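Local coordinates for uncharacterized protein conserved in bacteria (PDB 4FZQ) that probably helps the pathogen Streptococcus suis attach to host cells, as the G5 domain of a bacterial surface antigen, at residues Thr5-Val10 and Val45-Ile50. The protein carries 1 engineered substitution. Sequence-based numbering, arbitrary orientation.
Sequences TKERKV and VYQDVI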
loop_
_atom_site.group_PDB
_atom_site.type_symbol
_atom_site.label_atom_id
_atom_site.label_comp_id
_atom_site.label_asym_id
_atom_site.label_seq_id
_atom_site.Cartn_x
_atom_site.Cartn_y
_atom_site.Cartn_z
ATOM N N THR A 5 -4.995 -10.784 32.679
ATOM C CA THR A 5 -4.431 -10.880 31.346
ATOM C C THR A 5 -5.358 -11.637 30.406
ATOM O O THR A 5 -6.124 -12.506 30.832
ATOM C CB THR A 5 -3.064 -11.608 31.364
ATOM O OG1 THR A 5 -3.261 -12.978 31.746
ATOM C CG2 THR A 5 -2.103 -10.934 32.343
ATOM N N LYS A 6 -5.297 -11.283 29.128
ATOM C CA LYS A 6 -6.086 -11.949 28.101
ATOM C C LYS A 6 -5.227 -11.989 26.843
ATOM O O LYS A 6 -4.432 -11.086 26.595
ATOM C CB LYS A 6 -7.403 -11.205 27.832
ATOM C CG LYS A 6 -7.249 -9.778 27.331
ATOM C CD LYS A 6 -8.616 -9.169 27.003
ATOM C CE LYS A 6 -8.523 -7.682 26.627
ATOM N NZ LYS A 6 -7.678 -7.428 25.422
ATOM N N GLU A 7 -5.372 -13.054 26.070
ATOM C CA GLU A 7 -4.610 -13.210 24.849
ATOM C C GLU A 7 -5.427 -12.810 23.639
ATOM O O GLU A 7 -6.634 -13.000 23.609
ATOM C CB GLU A 7 -4.138 -14.650 24.712
ATOM C CG GLU A 7 -2.979 -14.989 25.628
ATOM C CD GLU A 7 -2.445 -16.388 25.391
ATOM O OE1 GLU A 7 -2.461 -16.846 24.223
ATOM O OE2 GLU A 7 -1.996 -17.031 26.365
ATOM N N ARG A 8 -4.758 -12.232 22.650
ATOM C CA ARG A 8 -5.413 -11.794 21.418
ATOM C C ARG A 8 -4.698 -12.341 20.201
ATOM O O ARG A 8 -3.470 -12.413 20.161
ATOM C CB ARG A 8 -5.416 -10.266 21.301
ATOM C CG ARG A 8 -6.500 -9.559 22.069
ATOM C CD ARG A 8 -6.551 -8.085 21.714
ATOM N NE ARG A 8 -5.301 -7.401 22.024
ATOM C CZ ARG A 8 -4.422 -6.997 21.115
ATOM N NH1 ARG A 8 -4.654 -7.207 19.826
ATOM N NH2 ARG A 8 -3.315 -6.375 21.498
ATOM N N LYS A 9 -5.474 -12.711 19.198
ATOM C CA LYS A 9 -4.909 -13.212 17.964
ATOM C C LYS A 9 -5.258 -12.190 16.882
ATOM O O LYS A 9 -6.414 -11.805 16.734
ATOM C CB LYS A 9 -5.510 -14.579 17.637
ATOM C CG LYS A 9 -4.946 -15.232 16.387
ATOM C CD LYS A 9 -5.695 -16.516 16.020
ATOM C CE LYS A 9 -5.461 -17.632 17.036
ATOM N NZ LYS A 9 -5.909 -17.270 18.422
ATOM N N VAL A 10 -4.252 -11.725 16.153
ATOM C CA VAL A 10 -4.461 -10.760 15.080
ATOM C C VAL A 10 -3.933 -11.363 13.774
ATOM O O VAL A 10 -2.771 -11.749 13.685
ATOM C CB VAL A 10 -3.724 -9.433 15.377
ATOM C CG1 VAL A 10 -3.796 -8.509 14.175
ATOM C CG2 VAL A 10 -4.342 -8.762 16.600
ATOM N N VAL A 45 0.047 -13.560 18.145
ATOM C CA VAL A 45 -0.680 -13.787 19.384
ATOM C C VAL A 45 -0.110 -12.780 20.370
ATOM O O VAL A 45 1.105 -12.724 20.577
ATOM C CB VAL A 45 -0.462 -15.201 19.938
ATOM C CG1 VAL A 45 -1.120 -15.320 21.315
ATOM C CG2 VAL A 45 -1.050 -16.228 18.991
ATOM N N TYR A 46 -0.988 -11.974 20.957
ATOM C CA TYR A 46 -0.563 -10.962 21.912
ATOM C C TYR A 46 -1.110 -11.258 23.281
ATOM O O TYR A 46 -2.031 -12.066 23.438
ATOM C CB TYR A 46 -1.077 -9.576 21.519
ATOM C CG TYR A 46 -0.513 -9.019 20.239
ATOM C CD1 TYR A 46 -1.135 -9.261 19.015
ATOM C CD2 TYR A 46 0.645 -8.246 20.251
ATOM C CE1 TYR A 46 -0.610 -8.739 17.828
ATOM C CE2 TYR A 46 1.174 -7.726 19.085
ATOM C CZ TYR A 46 0.542 -7.973 17.874
ATOM O OH TYR A 46 1.058 -7.449 16.714
ATOM N N GLN A 47 -0.534 -10.594 24.279
ATOM C CA GLN A 47 -1.030 -10.730 25.639
ATOM C C GLN A 47 -1.185 -9.338 26.220
ATOM O O GLN A 47 -0.239 -8.553 26.240
ATOM C CB GLN A 47 -0.098 -11.533 26.522
ATOM C CG GLN A 47 -0.805 -11.927 27.791
ATOM C CD GLN A 47 0.061 -12.702 28.740
ATOM O OE1 GLN A 47 -0.444 -13.465 29.559
ATOM N NE2 GLN A 47 1.371 -12.506 28.651
ATOM N N ASP A 48 -2.391 -9.030 26.679
ATOM C CA ASP A 48 -2.671 -7.723 27.242
ATOM C C ASP A 48 -2.783 -7.783 28.750
ATOM O O ASP A 48 -3.182 -8.808 29.306
ATOM C CB ASP A 48 -3.988 -7.189 26.683
ATOM C CG ASP A 48 -3.938 -6.936 25.189
ATOM O OD1 ASP A 48 -5.003 -7.019 24.546
ATOM O OD2 ASP A 48 -2.847 -6.642 24.661
ATOM N N VAL A 49 -2.415 -6.689 29.408
ATOM C CA VAL A 49 -2.550 -6.611 30.854
ATOM C C VAL A 49 -3.713 -5.655 31.062
ATOM O O VAL A 49 -3.732 -4.562 30.496
ATOM C CB VAL A 49 -1.318 -5.998 31.551
ATOM C CG1 VAL A 49 -1.491 -6.092 33.063
ATOM C CG2 VAL A 49 -0.079 -6.700 31.136
ATOM N N ILE A 50 -4.677 -6.054 31.873
ATOM C CA ILE A 50 -5.825 -5.200 32.117
ATOM C C ILE A 50 -5.891 -4.714 33.560
ATOM O O ILE A 50 -5.894 -5.514 34.500
ATOM C CB ILE A 50 -7.115 -5.948 31.770
ATOM C CG1 ILE A 50 -6.998 -6.497 30.349
ATOM C CG2 ILE A 50 -8.323 -5.027 31.908
ATOM C CD1 ILE A 50 -8.043 -7.547 29.976
HETATM O O HOH W 1 -3.232 -14.599 28.822
#
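Two antiparallel strands of a G5-domain sheet, three-stranded within the chain, meet here, K6 facing D48 and R8 facing Y46 in hydrogen-bonded pairs. D48 N gives K6 O a nearly straight bond of 2.9 Å; Y46 N reaches R8 O at 2.6 Å, and R8 N bonds Y46 O. On the face bearing K6, R8, Y46 and D48, a salt-bridge network centres on the D48 carboxylate. Its OD1 takes R8 NE at 2.6 Å on the syn side and K6 NZ at 2.8 Å on the anti lone pair. Aspartate suits this buried place, where two cations from the facing strand probably offset its charge. K6 starts with CG between its backbone N and carbonyl carbon (chi1 61°), runs straight through CD and CE, and turns at chi4 (61°); lysine's long apolar chain can thus cross I50, CE 3.4 Å from I50 CD1, while its ammonium reaches D48. The R8 guanidinium lies nearly coplanar with the carboxylate. Tyrosine serves two neighbours: Y46 CB lies over one guanidinium face, toward its rim, and the ring meets V10 CG2 obliquely, 3.9 Å from Y46 CE1. On the other face, a water donates to Q47 OE1 and bonds weakly to T5 OG1. Strand 41-50, the middle strand within this chain, also pairs with strand 55-66, where D48 touches T58. Strand 4-13 continues the sheet into a second subunit: arginine's separate nitrogens let R8 NH1 bridge to E12 of that chain while NE holds D48.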